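Local atomic coordinates of N-acetylneuraminic acid outer membrane channel protein NanC (Escherichia coli, PDB entry 2WJR), a protein that forms a monomeric beta-barrel channel in the bacterial outer membrane through which N-acetylneuraminic acid enters the cell. Residues Tyr15-Lys20 and Ser35-Thr40; Ile103-Asp108 and Asn125-Asp130; Tyr186-Arg191 and Ser202-Arg207. The protein carries 1 engineered substitution. One frame throughout, in Å; residues are numbered along the deposited sequence.

Contact 1 of 3, residues Tyr15-Lys20 and Ser35-Thr40; sequences YETRLK and SNTWNT
Thr17 and Thr37 meet hydroxyl to hydroxyl, their side chains crossing at a slant between antiparallel strands of the hairpin 14-24/29-40. In both residues OG1 stands between the backbone N and the carbonyl carbon (chi1 72° and 65°), which turns the two hydroxyls toward each other. Thr17 OG1 and Thr37 OG1 are 2.5 Å apart, a very short hydrogen bond whose exact length is doubtful. On the same face, Leu19 CB packs 3.7 Å from Ser35 OG, and this pair is closed by reciprocal backbone bonds. A water donates to Thr17 O and Ser35 O alongside.

The other face carries Glu16, Arg18, Asn36 and Trp38. Arg18 and Asn36 lie side by side and point the same way, with guanidinium and amide planes 47° apart. Asn36 OD1 comes 3.2 Å from Arg18 CG, meeting the aliphatic part of the arginine; the chain then bends, leading the guanidinium away from 35-40 toward strand 2-9, where its ion pair with Asp3 is long and weak. Asn36 ND2 is bonded to Asp53 and Glu34. A second water bridges Asn36 OD1 and Glu16 OE1. Glu16 OE2 forms salt bridges with Arg207 and Arg9, while Glu16 CB lies 4.2 Å from Trp38 CE3.

Charged and amide groups, with Trp38 beside them, thus line the channel side, consistent with a polar passage; outward, backbone bonds and a water bridge the strands.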
loop_
_atom_site.group_PDB
_atom_site.type_symbol
_atom_site.label_atom_id
_atom_site.label_comp_id
_atom_site.label_asym_id
_atom_site.label_seq_id
_atom_site.Cartn_x
_atom_site.Cartn_y
_atom_site.Cartn_z
ATOM N N TYR A 15 -4.813 -7.406 -14.632
ATOM C CA TYR A 15 -3.841 -8.152 -13.833
ATOM C C TYR A 15 -2.682 -7.254 -13.447
ATOM O O TYR A 15 -2.183 -6.478 -14.257
ATOM C CB TYR A 15 -3.238 -9.315 -14.624
ATOM C CG TYR A 15 -4.160 -10.468 -14.921
ATOM C CD1 TYR A 15 -4.600 -11.314 -13.908
ATOM C CD2 TYR A 15 -4.553 -10.749 -16.227
ATOM C CE1 TYR A 15 -5.442 -12.397 -14.184
ATOM C CE2 TYR A 15 -5.389 -11.830 -16.513
ATOM C CZ TYR A 15 -5.830 -12.645 -15.487
ATOM O OH TYR A 15 -6.654 -13.709 -15.763
ATOM N N GLU A 16 -2.222 -7.396 -12.211
ATOM C CA GLU A 16 -1.040 -6.675 -11.759
ATOM C C GLU A 16 -0.064 -7.606 -11.060
ATOM O O GLU A 16 -0.462 -8.551 -10.377
ATOM C CB GLU A 16 -1.428 -5.537 -10.828
ATOM C CG GLU A 16 -2.257 -5.954 -9.631
ATOM C CD GLU A 16 -2.577 -4.772 -8.729
ATOM O OE1 GLU A 16 -1.743 -3.836 -8.659
ATOM O OE2 GLU A 16 -3.652 -4.783 -8.082
ATOM N N THR A 17 1.214 -7.325 -11.243
ATOM C CA THR A 17 2.275 -8.067 -10.573
ATOM C C THR A 17 3.145 -7.092 -9.815
ATOM O O THR A 17 3.445 -5.992 -10.297
ATOM C CB THR A 17 3.129 -8.931 -11.554
ATOM O OG1 THR A 17 3.954 -8.091 -12.348
ATOM C CG2 THR A 17 2.245 -9.744 -12.468
ATOM N N ARG A 18 3.500 -7.479 -8.600
ATOM C CA ARG A 18 4.398 -6.709 -7.796
ATOM C C ARG A 18 5.614 -7.562 -7.487
ATOM O O ARG A 18 5.508 -8.736 -7.129
ATOM C CB ARG A 18 3.735 -6.244 -6.492
ATOM C CG ARG A 18 4.622 -5.268 -5.699
ATOM C CD ARG A 18 4.040 -4.902 -4.348
ATOM N NE ARG A 18 3.963 -6.055 -3.468
ATOM C CZ ARG A 18 3.520 -6.028 -2.214
ATOM N NH1 ARG A 18 3.106 -4.894 -1.657
ATOM N NH2 ARG A 18 3.499 -7.140 -1.502
ATOM N N LEU A 19 6.766 -6.944 -7.640
ATOM C CA LEU A 19 8.025 -7.531 -7.222
ATOM C C LEU A 19 8.622 -6.562 -6.234
ATOM O O LEU A 19 8.818 -5.394 -6.556
ATOM C CB LEU A 19 8.935 -7.716 -8.427
ATOM C CG LEU A 19 8.912 -9.084 -9.142
ATOM C CD1 LEU A 19 9.790 -10.054 -8.356
ATOM C CD2 LEU A 19 7.520 -9.673 -9.351
ATOM N N LYS A 20 8.910 -7.038 -5.029
ATOM C CA LYS A 20 9.267 -6.137 -3.945
ATOM C C LYS A 20 10.431 -6.679 -3.133
ATOM O O LYS A 20 10.433 -7.834 -2.764
ATOM C CB LYS A 20 8.059 -5.953 -3.040
ATOM C CG LYS A 20 8.260 -4.973 -1.907
ATOM C CD LYS A 20 6.967 -4.772 -1.160
ATOM C CE LYS A 20 7.101 -3.750 -0.059
ATOM N NZ LYS A 20 5.946 -3.837 0.875
ATOM N N SER A 35 8.437 -2.814 -7.980
ATOM C CA SER A 35 7.846 -2.503 -9.272
ATOM C C SER A 35 6.433 -3.098 -9.295
ATOM O O SER A 35 6.208 -4.194 -8.792
ATOM C CB SER A 35 8.690 -3.102 -10.396
ATOM O OG SER A 35 8.772 -4.502 -10.231
ATOM N N ASN A 36 5.499 -2.354 -9.885
ATOM C CA ASN A 36 4.157 -2.838 -10.152
ATOM C C ASN A 36 3.881 -2.745 -11.665
ATOM O O ASN A 36 4.090 -1.702 -12.283
ATOM C CB ASN A 36 3.132 -2.006 -9.400
ATOM C CG ASN A 36 3.231 -2.186 -7.896
ATOM O OD1 ASN A 36 2.759 -3.193 -7.338
ATOM N ND2 ASN A 36 3.842 -1.217 -7.234
ATOM N N THR A 37 3.419 -3.848 -12.232
ATOM C CA THR A 37 3.013 -3.898 -13.636
ATOM C C THR A 37 1.504 -3.923 -13.689
ATOM O O THR A 37 0.850 -4.323 -12.723
ATOM C CB THR A 37 3.526 -5.165 -14.337
ATOM O OG1 THR A 37 2.907 -6.317 -13.752
ATOM C CG2 THR A 37 5.037 -5.265 -14.230
ATOM N N TRP A 38 0.955 -3.496 -14.822
ATOM C CA TRP A 38 -0.485 -3.419 -15.011
ATOM C C TRP A 38 -0.801 -3.906 -16.426
ATOM O O TRP A 38 -0.367 -3.285 -17.402
ATOM C CB TRP A 38 -0.954 -1.978 -14.830
ATOM C CG TRP A 38 -2.432 -1.822 -14.899
ATOM C CD1 TRP A 38 -3.184 -1.612 -16.017
ATOM C CD2 TRP A 38 -3.345 -1.868 -13.800
ATOM N NE1 TRP A 38 -4.513 -1.532 -15.687
ATOM C CE2 TRP A 38 -4.643 -1.683 -14.329
ATOM C CE3 TRP A 38 -3.194 -2.040 -12.418
ATOM C CZ2 TRP A 38 -5.787 -1.662 -13.523
ATOM C CZ3 TRP A 38 -4.327 -2.024 -11.617
ATOM C CH2 TRP A 38 -5.612 -1.835 -12.173
ATOM N N ASN A 39 -1.528 -5.018 -16.522
ATOM C CA ASN A 39 -1.929 -5.595 -17.808
ATOM C C ASN A 39 -3.438 -5.717 -17.895
ATOM O O ASN A 39 -4.034 -6.647 -17.334
ATOM C CB ASN A 39 -1.294 -6.964 -18.017
ATOM C CG ASN A 39 0.210 -6.881 -18.195
ATOM O OD1 ASN A 39 0.729 -6.980 -19.314
ATOM N ND2 ASN A 39 0.919 -6.673 -17.090
ATOM N N THR A 40 -4.049 -4.758 -18.583
ATOM C CA THR A 40 -5.481 -4.801 -18.840
ATOM C C THR A 40 -5.758 -5.915 -19.852
ATOM O O THR A 40 -4.927 -6.185 -20.725
ATOM C CB THR A 40 -6.013 -3.442 -19.348
ATOM O OG1 THR A 40 -7.427 -3.529 -19.558
ATOM C CG2 THR A 40 -5.317 -3.013 -20.652
HETATM O O HOH W 1 0.788 -4.783 -7.823
HETATM O O HOH W 2 6.150 -6.144 -11.095
#

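Contact 2 of 3, residues Ile103-Asp108 and Asn125-Asp130; sequences IRYRYD and NVHRWD. With OCT (N-octane), chain G.
Two arginines of like charge lie flat on each other: the guanidinium groups of Arg106 and Arg128 are stacked, centres 4.5 Å apart and planes at 30°. They face the channel from neighbouring antiparallel strands of the beta-barrel. Each is paired with a carboxylate two residues along its own strand. Arg106 grips Asp108 side-on through NE and NH2, and Arg128 holds Asp130 likewise, through the syn lone pairs of both its oxygens. Asp130 OD2 is shared: Arg104 NH2 reaches it at 2.9 Å from above the carboxylate plane, and a water links it to Arg104 NE. Thr148 and Gln146 take Asp130 OD1. A leucine in place of Arg106 would probably leave Asp108 without its two-nitrogen grip and strip a flat cover from the guanidinium of Arg128.

The outer face is aromatic. Tyr105 CB makes a CH-pi contact 3.6 Å from the centroid of the Trp129 six-membered ring. With CG anti to the backbone N (chi1 167°), the Tyr105 ring puts CD1 over a Trp129 face and OH 2.8 Å from His127 ND1, a hydrogen bond at the edge of both rings. Next to them, n-octane crosses a face of the Tyr107 ring, its C3 3.8 Å above the plane.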
loop_
_atom_site.group_PDB
_atom_site.type_symbol
_atom_site.label_atom_id
_atom_site.label_comp_id
_atom_site.label_asym_id
_atom_site.label_seq_id
_atom_site.Cartn_x
_atom_site.Cartn_y
_atom_site.Cartn_z
ATOM N N ILE A 103 -0.628 2.662 12.711
ATOM C CA ILE A 103 -1.353 3.767 12.051
ATOM C C ILE A 103 -0.353 4.676 11.355
ATOM O O ILE A 103 0.694 4.991 11.894
ATOM C CB ILE A 103 -2.242 4.545 13.062
ATOM C CG1 ILE A 103 -3.125 5.612 12.369
ATOM C CG2 ILE A 103 -1.393 5.176 14.188
ATOM C CD1 ILE A 103 -4.489 5.120 11.929
ATOM N N ARG A 104 -0.703 5.137 10.153
ATOM C CA ARG A 104 0.165 5.986 9.385
ATOM C C ARG A 104 -0.634 7.111 8.744
ATOM O O ARG A 104 -1.755 6.908 8.280
ATOM C CB ARG A 104 0.866 5.204 8.300
ATOM C CG ARG A 104 1.950 5.966 7.549
ATOM C CD ARG A 104 2.567 5.079 6.517
ATOM N NE ARG A 104 1.637 4.727 5.446
ATOM C CZ ARG A 104 1.863 3.803 4.523
ATOM N NH1 ARG A 104 3.012 3.119 4.514
ATOM N NH2 ARG A 104 0.944 3.550 3.604
ATOM N N TYR A 105 -0.046 8.291 8.781
ATOM C CA TYR A 105 -0.493 9.389 7.955
ATOM C C TYR A 105 0.603 9.728 6.965
ATOM O O TYR A 105 1.778 9.929 7.346
ATOM C CB TYR A 105 -0.833 10.628 8.787
ATOM C CG TYR A 105 -0.969 11.820 7.870
ATOM C CD1 TYR A 105 -2.137 12.015 7.129
ATOM C CD2 TYR A 105 0.087 12.708 7.689
ATOM C CE1 TYR A 105 -2.268 13.095 6.260
ATOM C CE2 TYR A 105 -0.029 13.785 6.812
ATOM C CZ TYR A 105 -1.209 13.967 6.102
ATOM O OH TYR A 105 -1.305 15.033 5.240
ATOM N N ARG A 106 0.216 9.809 5.691
ATOM C CA ARG A 106 1.123 10.140 4.599
ATOM C C ARG A 106 0.501 11.239 3.729
ATOM O O ARG A 106 -0.708 11.191 3.444
ATOM C CB ARG A 106 1.361 8.908 3.736
ATOM C CG ARG A 106 2.427 9.065 2.619
ATOM C CD ARG A 106 2.636 7.703 1.984
ATOM N NE ARG A 106 1.817 7.510 0.780
ATOM C CZ ARG A 106 1.383 6.347 0.310
ATOM N NH1 ARG A 106 1.639 5.200 0.944
ATOM N NH2 ARG A 106 0.685 6.329 -0.814
ATOM N N TYR A 107 1.327 12.203 3.346
ATOM C CA TYR A 107 0.959 13.281 2.409
ATOM C C TYR A 107 1.658 13.044 1.077
ATOM O O TYR A 107 2.876 13.201 0.990
ATOM C CB TYR A 107 1.377 14.639 2.973
ATOM C CG TYR A 107 1.052 15.827 2.068
ATOM C CD1 TYR A 107 -0.261 16.133 1.747
ATOM C CD2 TYR A 107 2.060 16.638 1.561
ATOM C CE1 TYR A 107 -0.576 17.214 0.925
ATOM C CE2 TYR A 107 1.761 17.741 0.740
ATOM C CZ TYR A 107 0.436 18.010 0.424
ATOM O OH TYR A 107 0.135 19.095 -0.385
ATOM N N ASP A 108 0.870 12.678 0.065
ATOM C CA ASP A 108 1.350 12.394 -1.266
ATOM C C ASP A 108 1.279 13.673 -2.102
ATOM O O ASP A 108 0.180 14.199 -2.395
ATOM C CB ASP A 108 0.509 11.301 -1.901
ATOM C CG ASP A 108 0.893 9.907 -1.415
ATOM O OD1 ASP A 108 2.000 9.730 -0.849
ATOM O OD2 ASP A 108 0.083 8.988 -1.601
ATOM N N ASN A 125 -2.604 16.526 -5.001
ATOM C CA ASN A 125 -1.983 16.085 -3.753
ATOM C C ASN A 125 -3.030 15.385 -2.904
ATOM O O ASN A 125 -4.243 15.669 -2.999
ATOM C CB ASN A 125 -1.397 17.258 -3.009
ATOM C CG ASN A 125 -0.413 18.037 -3.835
ATOM O OD1 ASN A 125 0.334 17.461 -4.648
ATOM N ND2 ASN A 125 -0.397 19.366 -3.642
ATOM N N VAL A 126 -2.570 14.451 -2.072
ATOM C CA VAL A 126 -3.466 13.569 -1.381
ATOM C C VAL A 126 -3.088 13.389 0.097
ATOM O O VAL A 126 -1.910 13.271 0.435
ATOM C CB VAL A 126 -3.481 12.202 -2.060
ATOM C CG1 VAL A 126 -4.189 11.178 -1.148
ATOM C CG2 VAL A 126 -4.158 12.279 -3.444
ATOM N N HIS A 127 -4.100 13.388 0.956
ATOM C CA HIS A 127 -3.943 13.056 2.380
ATOM C C HIS A 127 -4.323 11.617 2.546
ATOM O O HIS A 127 -5.440 11.243 2.203
ATOM C CB HIS A 127 -4.887 13.878 3.239
ATOM C CG HIS A 127 -4.623 15.347 3.219
ATOM N ND1 HIS A 127 -3.523 15.918 3.821
ATOM C CD2 HIS A 127 -5.339 16.373 2.694
ATOM C CE1 HIS A 127 -3.553 17.225 3.646
ATOM N NE2 HIS A 127 -4.649 17.529 2.969
ATOM N N ARG A 128 -3.423 10.788 3.080
ATOM C CA ARG A 128 -3.670 9.359 3.163
ATOM C C ARG A 128 -3.404 8.791 4.577
ATOM O O ARG A 128 -2.363 9.052 5.185
ATOM C CB ARG A 128 -2.841 8.598 2.125
ATOM C CG ARG A 128 -2.982 7.096 2.254
ATOM C CD ARG A 128 -2.174 6.346 1.248
ATOM N NE ARG A 128 -2.252 4.899 1.508
ATOM C CZ ARG A 128 -2.339 3.932 0.593
ATOM N NH1 ARG A 128 -2.377 4.207 -0.713
ATOM N NH2 ARG A 128 -2.415 2.670 1.005
ATOM N N TRP A 129 -4.382 8.027 5.065
ATOM C CA TRP A 129 -4.293 7.337 6.346
ATOM C C TRP A 129 -4.353 5.831 6.102
ATOM O O TRP A 129 -5.181 5.342 5.311
ATOM C CB TRP A 129 -5.466 7.738 7.238
ATOM C CG TRP A 129 -5.368 9.086 7.825
ATOM C CD1 TRP A 129 -5.882 10.263 7.332
ATOM C CD2 TRP A 129 -4.705 9.415 9.050
ATOM N NE1 TRP A 129 -5.557 11.301 8.185
ATOM C CE2 TRP A 129 -4.839 10.798 9.244
ATOM C CE3 TRP A 129 -3.993 8.663 9.998
ATOM C CZ2 TRP A 129 -4.293 11.448 10.363
ATOM C CZ3 TRP A 129 -3.454 9.306 11.100
ATOM C CH2 TRP A 129 -3.618 10.684 11.278
ATOM N N ASP A 130 -3.486 5.086 6.797
ATOM C CA ASP A 130 -3.562 3.644 6.813
ATOM C C ASP A 130 -3.580 3.161 8.263
ATOM O O ASP A 130 -2.845 3.678 9.095
ATOM C CB ASP A 130 -2.368 3.023 6.088
ATOM C CG ASP A 130 -2.401 3.257 4.585
ATOM O OD1 ASP A 130 -2.994 2.431 3.855
ATOM O OD2 ASP A 130 -1.769 4.243 4.145
HETATM C C1 OCT G . -0.540 20.656 3.418
HETATM C C2 OCT G . -0.319 19.582 4.498
HETATM C C3 OCT G . 1.122 19.039 4.482
HETATM C C4 OCT G . 1.358 17.893 5.484
HETATM C C5 OCT G . 2.796 17.329 5.369
HETATM C C6 OCT G . 3.241 16.572 6.638
HETATM C C7 OCT G . 4.390 15.573 6.386
HETATM C C8 OCT G . 4.230 14.266 7.189
HETATM O O HOH W 3 -0.605 6.344 5.298
#

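Contact 3 of 3, residues Tyr186-Arg191 and Ser202-Arg207; sequences YDYLDR and SENSYR
Asp187 and Arg207 carry the charged part of the contact, crossing at about a right angle. Asp187 OD2 lies over one face of the Arg207 guanidinium, 3.1 Å from Arg207 NH1 but well out of the plane, so the salt bridge is one of charge alone, with no N-H aimed at the oxygen. The planes of the two groups are 62° apart. The same oxygen accepts a directed bond from Ser205 OG at 2.8 Å, through its anti lone pair. Arg207 also forms salt bridges with Glu16 and Glu185, so its positive charge is shared among three carboxylates.

Among the backbone bonds, Asp187 and Ser205 exchange a reciprocal pair. Leu189 N then bonds Glu203 O and Glu203 N bonds Asp190 O, which carries the pairing past the end of strand 180-188. These are adjacent antiparallel strands of the porin beta-barrel, seen where they leave the membrane for the extracellular loop that joins them.

Aromatic and amide groups occupy the opposite, outer face. Tyr186, its CG anti to the backbone N (chi1 165°), swings its ring across to Asn204 and donates from OH to Asn204 OD1 at 2.8 Å, with ring and amide planes 35° apart. Tyr186 and Tyr206 run side by side, Tyr186 CD1 3.8 Å from Tyr206 CE2. Tyr188 meets Ser202 OG at its ring edge, 3.3 Å from Tyr188 CE2.

Leu189 adds aliphatic packing: its CB lies 3.8 Å from the methylene carbon Glu203 CG, and its CD1 reaches toward Ser205 CB; the Glu203 carboxylate is held by Ser12 and Arg9.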
loop_
_atom_site.group_PDB
_atom_site.type_symbol
_atom_site.label_atom_id
_atom_site.label_comp_id
_atom_site.label_asym_id
_atom_site.label_seq_id
_atom_site.Cartn_x
_atom_site.Cartn_y
_atom_site.Cartn_z
ATOM N N TYR A 186 -7.365 -10.690 -0.271
ATOM C CA TYR A 186 -8.520 -10.071 -0.890
ATOM C C TYR A 186 -8.514 -8.582 -0.531
ATOM O O TYR A 186 -8.349 -8.216 0.638
ATOM C CB TYR A 186 -9.836 -10.739 -0.443
ATOM C CG TYR A 186 -11.027 -9.868 -0.794
ATOM C CD1 TYR A 186 -11.545 -9.855 -2.088
ATOM C CD2 TYR A 186 -11.599 -9.017 0.150
ATOM C CE1 TYR A 186 -12.604 -9.024 -2.431
ATOM C CE2 TYR A 186 -12.655 -8.185 -0.184
ATOM C CZ TYR A 186 -13.154 -8.197 -1.476
ATOM O OH TYR A 186 -14.202 -7.364 -1.801
ATOM N N ASP A 187 -8.676 -7.727 -1.538
ATOM C CA ASP A 187 -8.844 -6.301 -1.295
ATOM C C ASP A 187 -10.150 -5.830 -1.909
ATOM O O ASP A 187 -10.584 -6.340 -2.952
ATOM C CB ASP A 187 -7.703 -5.477 -1.897
ATOM C CG ASP A 187 -6.395 -6.180 -1.829
ATOM O OD1 ASP A 187 -5.857 -6.315 -0.713
ATOM O OD2 ASP A 187 -5.906 -6.620 -2.890
ATOM N N TYR A 188 -10.775 -4.883 -1.226
ATOM C CA TYR A 188 -11.842 -4.100 -1.812
ATOM C C TYR A 188 -11.337 -2.666 -1.947
ATOM O O TYR A 188 -11.008 -1.988 -0.943
ATOM C CB TYR A 188 -13.117 -4.170 -0.984
ATOM C CG TYR A 188 -14.213 -3.378 -1.667
ATOM C CD1 TYR A 188 -14.750 -2.242 -1.075
ATOM C CD2 TYR A 188 -14.648 -3.734 -2.944
ATOM C CE1 TYR A 188 -15.738 -1.498 -1.712
ATOM C CE2 TYR A 188 -15.628 -2.997 -3.596
ATOM C CZ TYR A 188 -16.159 -1.875 -2.974
ATOM O OH TYR A 188 -17.116 -1.136 -3.622
ATOM N N LEU A 189 -11.239 -2.205 -3.194
ATOM C CA LEU A 189 -10.637 -0.908 -3.472
ATOM C C LEU A 189 -11.676 0.181 -3.816
ATOM O O LEU A 189 -11.390 1.116 -4.566
ATOM C CB LEU A 189 -9.611 -1.078 -4.578
ATOM C CG LEU A 189 -8.553 -2.144 -4.277
ATOM C CD1 LEU A 189 -7.590 -2.234 -5.453
ATOM C CD2 LEU A 189 -7.784 -1.844 -2.967
ATOM N N ASP A 190 -12.859 0.065 -3.216
ATOM C CA ASP A 190 -13.939 1.041 -3.382
ATOM C C ASP A 190 -14.417 0.942 -4.852
ATOM O O ASP A 190 -14.030 0.036 -5.577
ATOM C CB ASP A 190 -13.409 2.444 -3.022
ATOM C CG ASP A 190 -14.496 3.403 -2.557
ATOM O OD1 ASP A 190 -15.511 3.589 -3.290
ATOM O OD2 ASP A 190 -14.301 4.024 -1.486
ATOM N N ARG A 191 -15.258 1.863 -5.288
ATOM C CA ARG A 191 -15.705 1.842 -6.685
ATOM C C ARG A 191 -14.706 2.588 -7.567
ATOM O O ARG A 191 -15.032 3.613 -8.144
ATOM C CB ARG A 191 -17.091 2.459 -6.783
ATOM C CG ARG A 191 -18.148 1.682 -6.003
ATOM C CD ARG A 191 -19.561 2.172 -6.401
ATOM N NE ARG A 191 -19.803 1.847 -7.808
ATOM C CZ ARG A 191 -20.133 0.629 -8.259
ATOM N NH1 ARG A 191 -20.322 0.419 -9.566
ATOM N NH2 ARG A 191 -20.311 -0.381 -7.417
ATOM N N SER A 202 -17.108 -1.332 -9.139
ATOM C CA SER A 202 -16.671 -2.064 -7.947
ATOM C C SER A 202 -15.322 -2.750 -8.226
ATOM O O SER A 202 -15.177 -3.478 -9.215
ATOM C CB SER A 202 -17.733 -3.092 -7.569
ATOM O OG SER A 202 -17.518 -3.591 -6.265
ATOM N N GLU A 203 -14.341 -2.525 -7.352
ATOM C CA GLU A 203 -12.997 -3.026 -7.597
ATOM C C GLU A 203 -12.610 -4.024 -6.522
ATOM O O GLU A 203 -11.986 -3.667 -5.507
ATOM C CB GLU A 203 -12.002 -1.855 -7.665
ATOM C CG GLU A 203 -10.578 -2.225 -8.114
ATOM C CD GLU A 203 -10.461 -2.397 -9.615
ATOM O OE1 GLU A 203 -9.456 -1.944 -10.188
ATOM O OE2 GLU A 203 -11.370 -2.982 -10.223
ATOM N N ASN A 204 -13.029 -5.268 -6.727
ATOM C CA ASN A 204 -12.510 -6.398 -5.960
ATOM C C ASN A 204 -11.128 -6.761 -6.496
ATOM O O ASN A 204 -10.863 -6.653 -7.691
ATOM C CB ASN A 204 -13.439 -7.607 -6.078
ATOM C CG ASN A 204 -14.810 -7.323 -5.568
ATOM O OD1 ASN A 204 -14.989 -6.947 -4.410
ATOM N ND2 ASN A 204 -15.814 -7.499 -6.435
ATOM N N SER A 205 -10.237 -7.156 -5.602
ATOM C CA SER A 205 -8.874 -7.462 -5.959
ATOM C C SER A 205 -8.562 -8.781 -5.275
ATOM O O SER A 205 -8.810 -8.949 -4.082
ATOM C CB SER A 205 -7.924 -6.340 -5.516
ATOM O OG SER A 205 -6.550 -6.706 -5.638
ATOM N N TYR A 206 -8.081 -9.725 -6.073
ATOM C CA TYR A 206 -7.743 -11.056 -5.610
ATOM C C TYR A 206 -6.289 -11.291 -5.904
ATOM O O TYR A 206 -5.851 -11.186 -7.036
ATOM C CB TYR A 206 -8.585 -12.109 -6.330
ATOM C CG TYR A 206 -10.043 -11.810 -6.245
ATOM C CD1 TYR A 206 -10.658 -11.000 -7.193
ATOM C CD2 TYR A 206 -10.810 -12.315 -5.205
ATOM C CE1 TYR A 206 -11.993 -10.709 -7.111
ATOM C CE2 TYR A 206 -12.173 -12.019 -5.107
ATOM C CZ TYR A 206 -12.748 -11.226 -6.058
ATOM O OH TYR A 206 -14.083 -10.950 -5.951
ATOM N N ARG A 207 -5.542 -11.637 -4.868
ATOM C CA ARG A 207 -4.103 -11.679 -4.974
ATOM C C ARG A 207 -3.534 -12.924 -4.343
ATOM O O ARG A 207 -4.042 -13.424 -3.345
ATOM C CB ARG A 207 -3.496 -10.464 -4.276
ATOM C CG ARG A 207 -3.583 -9.213 -5.057
ATOM C CD ARG A 207 -3.367 -7.986 -4.174
ATOM N NE ARG A 207 -3.539 -6.742 -4.928
ATOM C CZ ARG A 207 -3.372 -5.519 -4.412
ATOM N NH1 ARG A 207 -3.061 -5.364 -3.131
ATOM N NH2 ARG A 207 -3.543 -4.449 -5.169
#

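In the fold
All three contacts join neighbouring antiparallel strands of one barrel, each with a face turned to the channel and another outward, and no two share a strand. Contact 1 is mostly a surface contact, whereas contacts 2 and 3 are partly buried. Contacts 1 and 3 touch through the Glu16-Arg207 salt bridge on the inner side, although their centres lie about 15 Å apart. Contact 2 stands across the chain's centre from contact 1, with nearest atoms about 8 Å apart. Outwardly, contact 2 is aromatic and meets n-octane; contact 1 mixes hydroxyls with an amide, a leucine and a tyrosine, and contact 3 combines tyrosines with an amide as it runs into an extracellular loop.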